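Local coordinates for glycosyl hydrolase family 88 (Pedobacter heparinus, PDB 3WIW), which hydrolyses unsaturated glucuronyl saccharides with specificity for heparin-derived substrates, at residues Asp335-Leu340 and Glu383-Tyr388; Ile136-Leu141 and Leu182-Lys187; Thr64-Pro69 and Tyr366-Asp371. All coordinates share one frame; numbering follows the deposited sequence. Where two conformers were deposited one is given.

Interaction 1 (Asp335-Leu340 and Glu383-Tyr388)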
ATOM      1  N   ASP A 335      16.929   3.951   7.063  1.00 12.35           N
ATOM      2  CA  ASP A 335      17.211   5.359   6.762  1.00 13.33           C
ATOM      3  C   ASP A 335      15.916   6.068   6.357  1.00 11.87           C
ATOM      4  O   ASP A 335      15.671   7.194   6.791  1.00 13.45           O
ATOM      5  CB  ASP A 335      18.221   5.479   5.626  1.00 16.51           C
ATOM      6  CG  ASP A 335      19.629   5.081   6.035  1.00 21.46           C
ATOM      7  OD1 ASP A 335      19.943   5.081   7.253  1.00 23.17           O
ATOM      8  OD2 ASP A 335      20.436   4.776   5.122  1.00 23.51           O
ATOM      9  N   ILE A 336      15.072   5.428   5.538  1.00 10.44           N
ATOM     10  CA  ILE A 336      13.801   6.037   5.183  1.00 10.43           C
ATOM     11  C   ILE A 336      12.986   6.272   6.443  1.00 10.52           C
ATOM     12  O   ILE A 336      12.405   7.351   6.625  1.00 11.68           O
ATOM     13  CB  ILE A 336      12.964   5.124   4.261  1.00 10.45           C
ATOM     14  CG1 ILE A 336      13.604   5.006   2.871  1.00 11.16           C
ATOM     15  CG2 ILE A 336      11.544   5.653   4.159  1.00 10.70           C
ATOM     16  CD1 ILE A 336      12.998   3.857   2.035  1.00 11.81           C
ATOM     17  N   LEU A 337      12.901   5.266   7.308  1.00 10.55           N
ATOM     18  CA  LEU A 337      12.098   5.412   8.514  1.00 11.18           C
ATOM     19  C   LEU A 337      12.598   6.515   9.443  1.00 12.43           C
ATOM     20  O   LEU A 337      11.787   7.218  10.063  1.00 12.56           O
ATOM     21  CB  LEU A 337      11.966   4.081   9.261  1.00 11.48           C
ATOM     22  CG  LEU A 337      11.171   2.999   8.538  1.00 12.26           C
ATOM     23  CD1 LEU A 337      11.175   1.755   9.412  1.00 13.93           C
ATOM     24  CD2 LEU A 337       9.757   3.486   8.252  1.00 13.80           C
ATOM     25  N   LYS A 338      13.915   6.684   9.534  1.00 12.05           N
ATOM     26  CA  LYS A 338      14.435   7.775  10.335  1.00 13.15           C
ATOM     27  C   LYS A 338      14.011   9.126   9.761  1.00 12.68           C
ATOM     28  O   LYS A 338      13.660  10.026  10.518  1.00 14.11           O
ATOM     29  CB  LYS A 338      15.940   7.659  10.476  1.00 14.61           C
ATOM     30  CG  LYS A 338      16.327   6.570  11.455  1.00 16.53           C
ATOM     31  CD  LYS A 338      17.822   6.295  11.458  1.00 19.62           C
ATOM     32  CE  LYS A 338      18.176   5.330  12.570  1.00 21.11           C
ATOM     33  NZ  LYS A 338      19.630   5.056  12.634  1.00 23.48           N
ATOM     34  N   THR A 339      14.024   9.278   8.438  1.00 11.72           N
ATOM     35  CA  THR A 339      13.544  10.516   7.815  1.00 12.29           C
ATOM     36  C   THR A 339      12.039  10.727   8.025  1.00 11.37           C
ATOM     37  O   THR A 339      11.594  11.832   8.387  1.00 11.55           O
ATOM     38  CB  THR A 339      13.892  10.569   6.307  1.00 13.66           C
ATOM     39  OG1 THR A 339      15.315  10.505   6.137  1.00 15.96           O
ATOM     40  CG2 THR A 339      13.386  11.870   5.674  1.00 14.22           C
ATOM     41  N   LEU A 340      11.252   9.681   7.796  1.00 10.15           N
ATOM     42  CA  LEU A 340       9.810   9.775   7.985  1.00 10.79           C
ATOM     43  C   LEU A 340       9.424  10.080   9.424  1.00 11.12           C
ATOM     44  O   LEU A 340       8.372  10.668   9.663  1.00 11.57           O
ATOM     45  CB  LEU A 340       9.100   8.503   7.511  1.00 10.10           C
ATOM     46  CG  LEU A 340       9.084   8.308   5.996  1.00  8.82           C
ATOM     47  CD1 LEU A 340       8.323   7.024   5.734  1.00  9.83           C
ATOM     48  CD2 LEU A 340       8.401   9.460   5.240  1.00 10.44           C
ATOM     49  N   GLU A 383       3.024  -0.175   9.273  1.00 10.07           N
ATOM     50  CA  GLU A 383       3.396  -1.540   8.893  1.00 10.73           C
ATOM     51  C   GLU A 383       4.913  -1.680   8.907  1.00 10.21           C
ATOM     52  O   GLU A 383       5.462  -2.653   9.442  1.00 10.76           O
ATOM     53  CB  GLU A 383       2.852  -1.856   7.518  1.00 10.19           C
ATOM     54  CG  GLU A 383       3.008  -3.315   7.144  1.00 10.55           C
ATOM     55  CD  GLU A 383       2.466  -3.541   5.769  1.00 10.76           C
ATOM     56  OE1 GLU A 383       1.285  -3.910   5.664  1.00 11.99           O
ATOM     57  OE2 GLU A 383       3.196  -3.309   4.775  1.00 10.59           O
ATOM     58  N   ALA A 384       5.602  -0.670   8.368  1.00  9.94           N
ATOM     59  CA  ALA A 384       7.061  -0.678   8.354  1.00 10.46           C
ATOM     60  C   ALA A 384       7.656  -0.632   9.774  1.00  9.90           C
ATOM     61  O   ALA A 384       8.621  -1.350  10.082  1.00 10.82           O
ATOM     62  CB  ALA A 384       7.586   0.480   7.492  1.00 10.51           C
ATOM     63  N   LEU A 385       7.078   0.192  10.648  1.00 10.35           N
ATOM     64  CA  LEU A 385       7.529   0.233  12.037  1.00 11.35           C
ATOM     65  C   LEU A 385       7.369  -1.138  12.705  1.00 12.01           C
ATOM     66  O   LEU A 385       8.247  -1.583  13.440  1.00 12.25           O
ATOM     67  CB  LEU A 385       6.766   1.269  12.859  1.00 12.28           C
ATOM     68  CG  LEU A 385       6.928   2.737  12.467  1.00 12.29           C
ATOM     69  CD1 LEU A 385       6.384   3.641  13.551  1.00 12.86           C
ATOM     70  CD2 LEU A 385       8.375   3.101  12.190  1.00 13.52           C
ATOM     71  N   LYS A 386       6.250  -1.805  12.469  0.73 12.31           N
ATOM     72  CA  LYS A 386       6.031  -3.124  13.043  0.73 13.04           C
ATOM     73  C   LYS A 386       7.064  -4.129  12.495  0.73 12.06           C
ATOM     74  O   LYS A 386       7.639  -4.903  13.258  0.73 12.16           O
ATOM     75  CB  LYS A 386       4.604  -3.590  12.754  0.73 14.56           C
ATOM     76  CG  LYS A 386       4.208  -4.830  13.516  0.73 16.26           C
ATOM     77  CD  LYS A 386       2.736  -5.212  13.306  0.73 17.34           C
ATOM     78  CE  LYS A 386       2.448  -5.539  11.848  0.73 18.54           C
ATOM     79  NZ  LYS A 386       1.330  -6.533  11.729  0.73 18.38           N
ATOM     80  N   ARG A 387       7.319  -4.106  11.184  1.00 11.99           N
ATOM     81  CA  ARG A 387       8.318  -5.001  10.598  1.00 12.10           C
ATOM     82  C   ARG A 387       9.728  -4.733  11.135  1.00 12.51           C
ATOM     83  O   ARG A 387      10.496  -5.659  11.438  1.00 13.11           O
ATOM     84  CB  ARG A 387       8.285  -4.922   9.066  1.00 11.46           C
ATOM     85  CG  ARG A 387       7.036  -5.500   8.477  1.00 11.55           C
ATOM     86  CD  ARG A 387       6.942  -5.266   6.969  1.00 11.17           C
ATOM     87  NE  ARG A 387       5.732  -5.885   6.425  1.00 11.24           N
ATOM     88  CZ  ARG A 387       5.503  -6.088   5.130  1.00 10.93           C
ATOM     89  NH1 ARG A 387       4.385  -6.715   4.751  1.00 12.98           N
ATOM     90  NH2 ARG A 387       6.380  -5.681   4.212  1.00 11.79           N
ATOM     91  N   TYR A 388      10.062  -3.455  11.254  1.00 12.49           N
ATOM     92  CA  TYR A 388      11.356  -3.044  11.753  1.00 13.01           C
ATOM     93  C   TYR A 388      11.521  -3.504  13.206  1.00 13.31           C
ATOM     94  O   TYR A 388      12.542  -4.080  13.580  1.00 13.95           O
ATOM     95  CB  TYR A 388      11.483  -1.520  11.650  1.00 12.79           C
ATOM     96  CG  TYR A 388      12.795  -0.979  12.167  1.00 13.56           C
ATOM     97  CD1 TYR A 388      13.892  -0.869  11.330  1.00 14.60           C
ATOM     98  CD2 TYR A 388      12.934  -0.585  13.483  1.00 15.15           C
ATOM     99  CE1 TYR A 388      15.091  -0.373  11.774  1.00 14.89           C
ATOM    100  CE2 TYR A 388      14.139  -0.053  13.948  1.00 15.53           C
ATOM    101  CZ  TYR A 388      15.211   0.032  13.090  1.00 14.88           C
ATOM    102  OH  TYR A 388      16.407   0.514  13.537  1.00 16.07           O
TER
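Tyr-388 N donates to Ala-384 O at 2.8 Å, a bond within helix 375-392 that holds together two of the three residues against which Leu-337 packs. The same carbonyl oxygen lies 4.1 Å from Leu-337 CD1, so the methyl rests against backbone as well as side chain. Leu-337 carries its segment's share of the contact, with its two branches dividing the work. Its CG stands beside the backbone N (chi1 -67°), and CD1 then continues anti to CA (chi2 179°) to end 4.0 Å from Tyr-388 CB. CD2 takes the other direction and meets Ala-384 CB at 3.8 Å. Between the branches, Leu-385 CD2 sits 4.2 Å from both Leu-337 CD1 and Leu-337 CD2.

The segments belong to helices 327-340 and 375-392 of the alpha6/alpha6-barrel. The axes of the two short segments come within 11.1 Å, their N-to-C directions 129° apart, a separation spanned here by Leu-337. All four touching residues are buried.

Tyr-388 slides past Leu-337 in the opposite direction, meeting it through CB and not the phenol tip. Its hydroxyl instead hydrogen-bonds Glu-334 OE1, and its ring stands edge-to-face with Trp-31 of helix 30-49, which also touches Leu-337. On the same helix as Tyr-388, Glu-383 OE2 is gripped by Tyr-253 OH and Ser-314 OG.

Interaction 2 (Ile136-Leu141 and Leu182-Lys187)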
ATOM      1  N   ILE A 136     -16.736 -12.918  13.169  0.62 16.29           N
ATOM      2  CA  ILE A 136     -17.531 -11.832  12.602  0.62 16.40           C
ATOM      3  C   ILE A 136     -16.869 -11.242  11.349  0.62 15.93           C
ATOM      4  O   ILE A 136     -17.553 -10.711  10.471  0.62 17.25           O
ATOM      5  CB  ILE A 136     -17.851 -10.715  13.620  0.62 18.08           C
ATOM      6  CG1 ILE A 136     -16.577 -10.008  14.089  0.62 18.02           C
ATOM      7  CG2 ILE A 136     -18.650 -11.272  14.796  0.62 18.86           C
ATOM      8  CD1 ILE A 136     -16.845  -8.929  15.124  0.62 18.29           C
ATOM      9  N   TYR A 137     -15.545 -11.352  11.242  1.00 14.28           N
ATOM     10  CA  TYR A 137     -14.844 -10.772  10.101  1.00 13.78           C
ATOM     11  C   TYR A 137     -14.784 -11.684   8.878  1.00 13.86           C
ATOM     12  O   TYR A 137     -14.407 -11.238   7.793  1.00 14.79           O
ATOM     13  CB  TYR A 137     -13.428 -10.372  10.511  1.00 14.19           C
ATOM     14  CG  TYR A 137     -13.395  -9.356  11.646  1.00 14.52           C
ATOM     15  CD1 TYR A 137     -13.908  -8.061  11.468  1.00 14.13           C
ATOM     16  CD2 TYR A 137     -12.847  -9.684  12.902  1.00 13.95           C
ATOM     17  CE1 TYR A 137     -13.907  -7.132  12.520  1.00 13.51           C
ATOM     18  CE2 TYR A 137     -12.835  -8.757  13.955  1.00 14.35           C
ATOM     19  CZ  TYR A 137     -13.355  -7.479  13.751  1.00 14.19           C
ATOM     20  OH  TYR A 137     -13.337  -6.543  14.755  1.00 15.36           O
ATOM     21  N   LEU A 138     -15.160 -12.951   9.024  1.00 13.70           N
ATOM     22  CA  LEU A 138     -14.808 -13.937   8.019  1.00 14.73           C
ATOM     23  C   LEU A 138     -15.716 -13.942   6.784  1.00 14.98           C
ATOM     24  O   LEU A 138     -15.219 -13.970   5.651  1.00 14.44           O
ATOM     25  CB  LEU A 138     -14.719 -15.325   8.650  1.00 16.87           C
ATOM     26  CG  LEU A 138     -14.059 -16.381   7.759  1.00 20.10           C
ATOM     27  CD1 LEU A 138     -12.628 -15.988   7.427  1.00 20.78           C
ATOM     28  CD2 LEU A 138     -14.097 -17.728   8.440  1.00 22.65           C
ATOM     29  N   LYS A 139     -17.034 -13.934   6.970  1.00 15.64           N
ATOM     30  CA  LYS A 139     -17.908 -13.976   5.804  1.00 16.48           C
ATOM     31  C   LYS A 139     -17.724 -12.771   4.849  1.00 14.84           C
ATOM     32  O   LYS A 139     -17.698 -12.960   3.633  1.00 13.71           O
ATOM     33  CB  LYS A 139     -19.383 -14.186   6.185  1.00 19.35           C
ATOM     34  CG  LYS A 139     -20.285 -14.521   4.991  1.00 22.05           C
ATOM     35  CD  LYS A 139     -19.846 -15.825   4.323  1.00 25.25           C
ATOM     36  CE  LYS A 139     -20.775 -16.262   3.202  1.00 29.58           C
ATOM     37  NZ  LYS A 139     -20.429 -17.635   2.738  1.00 31.64           N
ATOM     38  N   PRO A 140     -17.598 -11.541   5.382  1.00 13.76           N
ATOM     39  CA  PRO A 140     -17.344 -10.433   4.462  1.00 13.60           C
ATOM     40  C   PRO A 140     -16.044 -10.640   3.672  1.00 12.41           C
ATOM     41  O   PRO A 140     -15.983 -10.315   2.484  1.00 12.48           O
ATOM     42  CB  PRO A 140     -17.269  -9.229   5.416  1.00 13.71           C
ATOM     43  CG  PRO A 140     -18.205  -9.604   6.536  1.00 15.73           C
ATOM     44  CD  PRO A 140     -17.884 -11.049   6.748  1.00 14.93           C
ATOM     45  N   LEU A 141     -15.022 -11.193   4.310  1.00 11.79           N
ATOM     46  CA  LEU A 141     -13.792 -11.518   3.589  1.00 10.84           C
ATOM     47  C   LEU A 141     -14.017 -12.545   2.485  1.00 11.22           C
ATOM     48  O   LEU A 141     -13.467 -12.407   1.388  1.00 11.78           O
ATOM     49  CB  LEU A 141     -12.701 -11.987   4.535  1.00 11.54           C
ATOM     50  CG  LEU A 141     -12.055 -10.886   5.364  1.00 11.63           C
ATOM     51  CD1 LEU A 141     -11.238 -11.506   6.500  1.00 12.17           C
ATOM     52  CD2 LEU A 141     -11.151  -9.987   4.496  1.00 12.45           C
ATOM     53  N   LEU A 182      -6.163 -12.208  -2.384  1.00 10.53           N
ATOM     54  CA  LEU A 182      -6.477 -13.473  -3.046  1.00 12.16           C
ATOM     55  C   LEU A 182      -5.526 -14.594  -2.661  1.00 11.07           C
ATOM     56  O   LEU A 182      -5.964 -15.746  -2.602  1.00 12.12           O
ATOM     57  CB  LEU A 182      -6.484 -13.318  -4.558  1.00 14.01           C
ATOM     58  CG  LEU A 182      -7.692 -12.670  -5.207  1.00 17.06           C
ATOM     59  CD1 LEU A 182      -7.565 -12.763  -6.721  1.00 18.55           C
ATOM     60  CD2 LEU A 182      -8.965 -13.343  -4.729  1.00 17.69           C
ATOM     61  N   TYR A 183      -4.234 -14.318  -2.486  1.00 11.71           N
ATOM     62  CA  TYR A 183      -3.351 -15.388  -2.007  1.00 11.93           C
ATOM     63  C   TYR A 183      -3.850 -15.930  -0.671  1.00 12.50           C
ATOM     64  O   TYR A 183      -3.946 -17.148  -0.462  1.00 14.32           O
ATOM     65  CB  TYR A 183      -1.922 -14.904  -1.826  1.00 12.30           C
ATOM     66  CG  TYR A 183      -1.156 -14.521  -3.079  1.00 11.21           C
ATOM     67  CD1 TYR A 183      -1.040 -15.384  -4.168  1.00 11.92           C
ATOM     68  CD2 TYR A 183      -0.469 -13.303  -3.136  1.00 11.47           C
ATOM     69  CE1 TYR A 183      -0.300 -15.014  -5.282  1.00 12.62           C
ATOM     70  CE2 TYR A 183       0.263 -12.935  -4.250  1.00 12.26           C
ATOM     71  CZ  TYR A 183       0.352 -13.793  -5.312  1.00 12.59           C
ATOM     72  OH  TYR A 183       1.097 -13.437  -6.414  1.00 13.14           O
ATOM     73  N   TRP A 184      -4.200 -15.023   0.232  1.00 11.63           N
ATOM     74  CA  TRP A 184      -4.689 -15.392   1.551  1.00 12.10           C
ATOM     75  C   TRP A 184      -6.006 -16.153   1.434  1.00 11.60           C
ATOM     76  O   TRP A 184      -6.176 -17.214   2.026  1.00 13.78           O
ATOM     77  CB  TRP A 184      -4.874 -14.140   2.436  1.00 12.88           C
ATOM     78  CG  TRP A 184      -5.615 -14.470   3.691  1.00 13.73           C
ATOM     79  CD1 TRP A 184      -5.094 -14.998   4.839  1.00 15.41           C
ATOM     80  CD2 TRP A 184      -7.040 -14.374   3.896  1.00 13.53           C
ATOM     81  NE1 TRP A 184      -6.111 -15.214   5.748  1.00 16.37           N
ATOM     82  CE2 TRP A 184      -7.309 -14.838   5.195  1.00 15.15           C
ATOM     83  CE3 TRP A 184      -8.102 -13.900   3.113  1.00 14.02           C
ATOM     84  CZ2 TRP A 184      -8.609 -14.858   5.736  1.00 15.17           C
ATOM     85  CZ3 TRP A 184      -9.401 -13.925   3.643  1.00 14.93           C
ATOM     86  CH2 TRP A 184      -9.638 -14.406   4.940  1.00 15.33           C
ATOM     87  N   ALA A 185      -6.943 -15.619   0.658  1.00 11.59           N
ATOM     88  CA  ALA A 185      -8.285 -16.204   0.569  1.00 12.52           C
ATOM     89  C   ALA A 185      -8.274 -17.569  -0.123  1.00 12.87           C
ATOM     90  O   ALA A 185      -9.013 -18.476   0.264  1.00 13.74           O
ATOM     91  CB  ALA A 185      -9.210 -15.247  -0.164  1.00 11.32           C
ATOM     92  N   GLY A 186      -7.439 -17.728  -1.147  1.00 12.71           N
ATOM     93  CA  GLY A 186      -7.313 -18.993  -1.835  1.00 13.92           C
ATOM     94  C   GLY A 186      -6.935 -20.102  -0.877  1.00 15.09           C
ATOM     95  O   GLY A 186      -7.469 -21.210  -0.959  1.00 16.24           O
ATOM     96  N   LYS A 187      -6.042 -19.803   0.060  1.00 14.44           N
ATOM     97  CA  LYS A 187      -5.644 -20.779   1.068  1.00 16.59           C
ATOM     98  C   LYS A 187      -6.707 -20.959   2.157  1.00 17.18           C
ATOM     99  O   LYS A 187      -7.033 -22.093   2.519  1.00 18.50           O
ATOM    100  CB  LYS A 187      -4.288 -20.409   1.677  1.00 19.70           C
ATOM    101  CG  LYS A 187      -3.133 -20.414   0.693  1.00 24.34           C
ATOM    102  CD  LYS A 187      -2.835 -21.798   0.131  1.00 28.91           C
ATOM    103  CE  LYS A 187      -1.509 -21.757  -0.648  1.00 32.15           C
ATOM    104  NZ  LYS A 187      -1.615 -22.349  -2.016  1.00 34.24           N
TER
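Apolar contact accounts for everything that passes between these segments, and all of it falls on the six-membered ring of Trp-184, approached by Leu-141 and Leu-138. Leu-141 touches with two atoms: CD1 comes to 3.7 Å from Trp-184 CH2, while Leu-141 CB lies 3.9 Å from both CH2 and CZ3 of the ring. The two side chains cross at about a right angle. Leu-138 adds a looser touch, its CD1 standing at the ring edge, near the indole plane, 4.2 Å from Trp-184 CH2. Trp-184 reaches this far because its CG is anti to the backbone N (chi1 169°), throwing the benzo end of the indole outward from its helix.

Within the alpha6/alpha6-barrel, this joins the N-terminal part of helix 138-150 to the closing turns of helix 175-188; Leu-141 and Ala-185 mark the closest backbone approach, their CA atoms 7.8 Å apart. Replacing Trp-184 by alanine is likely to open a gap beside Leu-141 CD1 and CB and to take away the ring that Leu-138 CD1 meets at its edge.

Aromatic contact continues outside the segments, where the Trp-184 ring meets Tyr-122 with planes at about 45°. Polar contact is limited to the neighbourhood: no hydrogen bond links the segments themselves, but Leu-141 O bonds to Tyr-181 OH, just before the segment that carries Trp-184.

Interaction 3 (Thr64-Pro69 and Tyr366-Asp371)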
ATOM      1  N   THR A  64      -9.557  21.618   5.818  1.00 18.98           N
ATOM      2  CA  THR A  64     -10.590  20.644   6.196  1.00 17.75           C
ATOM      3  C   THR A  64     -10.198  19.217   5.787  1.00 15.22           C
ATOM      4  O   THR A  64      -9.304  19.007   4.959  1.00 15.59           O
ATOM      5  CB  THR A  64     -11.960  20.996   5.577  1.00 19.47           C
ATOM      6  OG1 THR A  64     -11.846  20.976   4.147  1.00 20.58           O
ATOM      7  CG2 THR A  64     -12.460  22.369   6.046  1.00 19.66           C
ATOM      8  N   VAL A  65     -10.873  18.228   6.352  1.00 14.31           N
ATOM      9  CA  VAL A  65     -10.503  16.841   6.101  1.00 13.35           C
ATOM     10  C   VAL A  65     -11.379  16.225   5.014  1.00 12.57           C
ATOM     11  O   VAL A  65     -12.616  16.311   5.070  1.00 14.72           O
ATOM     12  CB  VAL A  65     -10.606  16.005   7.380  1.00 13.74           C
ATOM     13  CG1 VAL A  65     -10.245  14.560   7.088  1.00 13.31           C
ATOM     14  CG2 VAL A  65      -9.697  16.570   8.454  1.00 14.58           C
ATOM     15  N   ARG A  66     -10.740  15.649   4.002  1.00 11.02           N
ATOM     16  CA  ARG A  66     -11.446  14.848   3.003  1.00 11.55           C
ATOM     17  C   ARG A  66     -11.716  13.484   3.597  1.00 11.42           C
ATOM     18  O   ARG A  66     -10.802  12.833   4.103  1.00 10.99           O
ATOM     19  CB  ARG A  66     -10.616  14.701   1.731  1.00 11.69           C
ATOM     20  CG  ARG A  66     -11.265  13.818   0.695  1.00 11.93           C
ATOM     21  CD  ARG A  66     -10.500  13.833  -0.615  1.00 12.46           C
ATOM     22  NE  ARG A  66     -11.083  12.886  -1.561  1.00 14.02           N
ATOM     23  CZ  ARG A  66     -10.697  12.757  -2.822  1.00 15.13           C
ATOM     24  NH1 ARG A  66     -11.282  11.866  -3.606  1.00 16.66           N
ATOM     25  NH2 ARG A  66      -9.743  13.538  -3.302  1.00 16.52           N
ATOM     26  N   LEU A  67     -12.974  13.055   3.531  1.00 12.18           N
ATOM     27  CA  LEU A  67     -13.405  11.782   4.104  1.00 12.56           C
ATOM     28  C   LEU A  67     -13.635  10.721   3.022  1.00 13.20           C
ATOM     29  O   LEU A  67     -13.977  11.048   1.875  1.00 14.81           O
ATOM     30  CB  LEU A  67     -14.693  11.968   4.936  1.00 13.37           C
ATOM     31  CG  LEU A  67     -14.607  13.005   6.060  1.00 13.05           C
ATOM     32  CD1 LEU A  67     -15.961  13.239   6.684  1.00 14.28           C
ATOM     33  CD2 LEU A  67     -13.589  12.545   7.098  1.00 14.14           C
ATOM     34  N   ALA A  68     -13.453   9.458   3.405  1.00 12.11           N
ATOM     35  CA  ALA A  68     -13.557   8.316   2.506  1.00 11.57           C
ATOM     36  C   ALA A  68     -14.735   7.441   2.947  1.00 11.70           C
ATOM     37  O   ALA A  68     -14.613   6.644   3.877  1.00 12.50           O
ATOM     38  CB  ALA A  68     -12.276   7.514   2.542  1.00 11.33           C
ATOM     39  N   PRO A  69     -15.888   7.578   2.282  1.00 12.67           N
ATOM     40  CA  PRO A  69     -17.013   6.663   2.534  1.00 14.10           C
ATOM     41  C   PRO A  69     -16.693   5.242   2.006  1.00 13.56           C
ATOM     42  O   PRO A  69     -15.633   5.008   1.423  1.00 12.10           O
ATOM     43  CB  PRO A  69     -18.162   7.315   1.745  1.00 15.59           C
ATOM     44  CG  PRO A  69     -17.463   7.977   0.596  1.00 18.49           C
ATOM     45  CD  PRO A  69     -16.161   8.511   1.168  1.00 14.98           C
ATOM     46  N   TYR A 366      -3.243  16.137 -11.711  1.00 10.29           N
ATOM     47  CA  TYR A 366      -4.678  16.384 -11.562  1.00 10.30           C
ATOM     48  C   TYR A 366      -4.918  17.480 -10.523  1.00 11.46           C
ATOM     49  O   TYR A 366      -6.075  17.778 -10.191  1.00 12.48           O
ATOM     50  CB  TYR A 366      -5.413  15.090 -11.171  1.00 12.02           C
ATOM     51  CG  TYR A 366      -5.371  14.016 -12.245  1.00 12.35           C
ATOM     52  CD1 TYR A 366      -4.226  13.237 -12.437  1.00 13.07           C
ATOM     53  CD2 TYR A 366      -6.481  13.767 -13.060  1.00 13.66           C
ATOM     54  CE1 TYR A 366      -4.166  12.275 -13.424  1.00 12.38           C
ATOM     55  CE2 TYR A 366      -6.432  12.779 -14.043  1.00 13.37           C
ATOM     56  CZ  TYR A 366      -5.274  12.032 -14.209  1.00 13.56           C
ATOM     57  OH  TYR A 366      -5.216  11.058 -15.186  1.00 15.82           O
ATOM     58  N   ASN A 367      -3.835  18.092 -10.026  1.00 11.66           N
ATOM     59  CA  ASN A 367      -3.934  19.053  -8.928  1.00 11.85           C
ATOM     60  C   ASN A 367      -4.706  18.456  -7.752  1.00 12.60           C
ATOM     61  O   ASN A 367      -5.574  19.106  -7.149  1.00 13.96           O
ATOM     62  CB  ASN A 367      -4.593  20.365  -9.385  1.00 12.18           C
ATOM     63  CG  ASN A 367      -4.467  21.459  -8.352  1.00 13.87           C
ATOM     64  OD1 ASN A 367      -3.525  21.455  -7.550  1.00 15.21           O
ATOM     65  ND2 ASN A 367      -5.424  22.393  -8.341  1.00 15.57           N
ATOM     66  N   SER A 368      -4.383  17.211  -7.412  1.00 11.88           N
ATOM     67  CA  SER A 368      -5.150  16.479  -6.416  1.00 12.42           C
ATOM     68  C   SER A 368      -4.243  15.976  -5.312  1.00 10.71           C
ATOM     69  O   SER A 368      -3.287  15.229  -5.566  1.00 11.35           O
ATOM     70  CB  SER A 368      -5.861  15.309  -7.084  1.00 15.32           C
ATOM     71  OG  SER A 368      -6.620  14.589  -6.137  1.00 17.43           O
ATOM     72  N   GLU A 369      -4.554  16.382  -4.081  1.00 10.15           N
ATOM     73  CA  GLU A 369      -3.843  15.885  -2.902  1.00 10.09           C
ATOM     74  C   GLU A 369      -2.335  16.076  -3.020  1.00 10.36           C
ATOM     75  O   GLU A 369      -1.553  15.151  -2.796  1.00  9.60           O
ATOM     76  CB  GLU A 369      -4.229  14.414  -2.625  1.00  9.89           C
ATOM     77  CG  GLU A 369      -5.706  14.268  -2.204  1.00 10.96           C
ATOM     78  CD  GLU A 369      -6.185  12.839  -2.044  1.00 10.88           C
ATOM     79  OE1 GLU A 369      -5.802  11.981  -2.861  1.00 11.10           O
ATOM     80  OE2 GLU A 369      -6.951  12.549  -1.089  1.00 10.66           O
ATOM     81  N   ILE A 370      -1.922  17.291  -3.346  1.00 10.95           N
ATOM     82  CA  ILE A 370      -0.502  17.578  -3.450  1.00 11.92           C
ATOM     83  C   ILE A 370       0.014  18.074  -2.108  1.00 12.12           C
ATOM     84  O   ILE A 370      -0.428  19.114  -1.608  1.00 13.81           O
ATOM     85  CB  ILE A 370      -0.193  18.637  -4.527  1.00 13.01           C
ATOM     86  CG1 ILE A 370      -0.697  18.179  -5.907  1.00 14.07           C
ATOM     87  CG2 ILE A 370       1.308  18.916  -4.564  1.00 13.75           C
ATOM     88  CD1 ILE A 370      -0.676  19.304  -6.953  1.00 15.78           C
ATOM     89  N   ASP A 371       0.955  17.329  -1.533  1.00 10.54           N
ATOM     90  CA  ASP A 371       1.651  17.720  -0.296  1.00 11.53           C
ATOM     91  C   ASP A 371       0.683  17.745   0.887  1.00 11.59           C
ATOM     92  O   ASP A 371       0.475  18.772   1.524  1.00 14.68           O
ATOM     93  CB  ASP A 371       2.443  19.048  -0.439  1.00 13.11           C
ATOM     94  CG  ASP A 371       3.409  19.250   0.701  1.00 17.23           C
ATOM     95  OD1 ASP A 371       3.629  18.317   1.480  1.00 20.96           O
ATOM     96  OD2 ASP A 371       3.957  20.343   0.860  1.00 17.16           O
TER
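Arg-66 meets Glu-369 and Ser-368 from strand 65-68 of a two-stranded antiparallel hairpin with strand 55-59, while its partners belong to a loop that carries a G1 beta bulge at Asn-367 and Ser-368. The contact therefore joins two surface elements almost 300 residues apart in the chain. From CB, which points toward the loop, the arginine runs straight out: CG is anti to the backbone N (chi1 177°) and the chain stays extended to NE. CD is the first atom to arrive, 3.8 Å from Glu-369 OE2. NE follows at 4.2 Å from that same oxygen OE2 of Glu-369, and CZ passes it at a similar range.

At the tip, NH2 lies 3.7 Å from Glu-369 OE2, a long salt bridge. The oxygen sits well out of the guanidinium plane and no N-H points at it, so the attraction is one of charge alone; the guanidinium and carboxylate planes are 34° apart, and the two side chains cross at about a right angle.

Firmer partners hold Glu-369 OE2 from the hairpin's other strand: Ser-58 OG hydrogen-bonds it and Arg-57 NE bridges to it, so two arginines gather round one carboxylate, which would probably favour its ionised form. Glu-369 lies about 7 Å, side chain to side chain, from Arg-246, a predicted substrate-binding residue. On the guanidinium's edge, near its plane, Ser-368 OG stands 4.3 Å from Arg-66 NH2, without a hydrogen bond.

Overall arrangement
Interactions 1 and 2 both join helices of the barrel, yet share none: 327-340 and 375-392 in the first, 138-150 and 175-188 in the second, with centres 28 Å apart. Interaction 1 is wholly buried; interaction 2 is only partly so, and lies away from the predicted substrate site. Each relies on apolar packing without a hydrogen bond across, aliphatic in one and leucine on indole in the other. Interaction 3 is a surface contact between a hairpin strand and a loop, with a long, charge-only salt bridge across it, about 24 Å from interaction 1 and 30 Å from interaction 2, centre to centre. Its loop leads into helix 375-392, which links it in sequence to interaction 1.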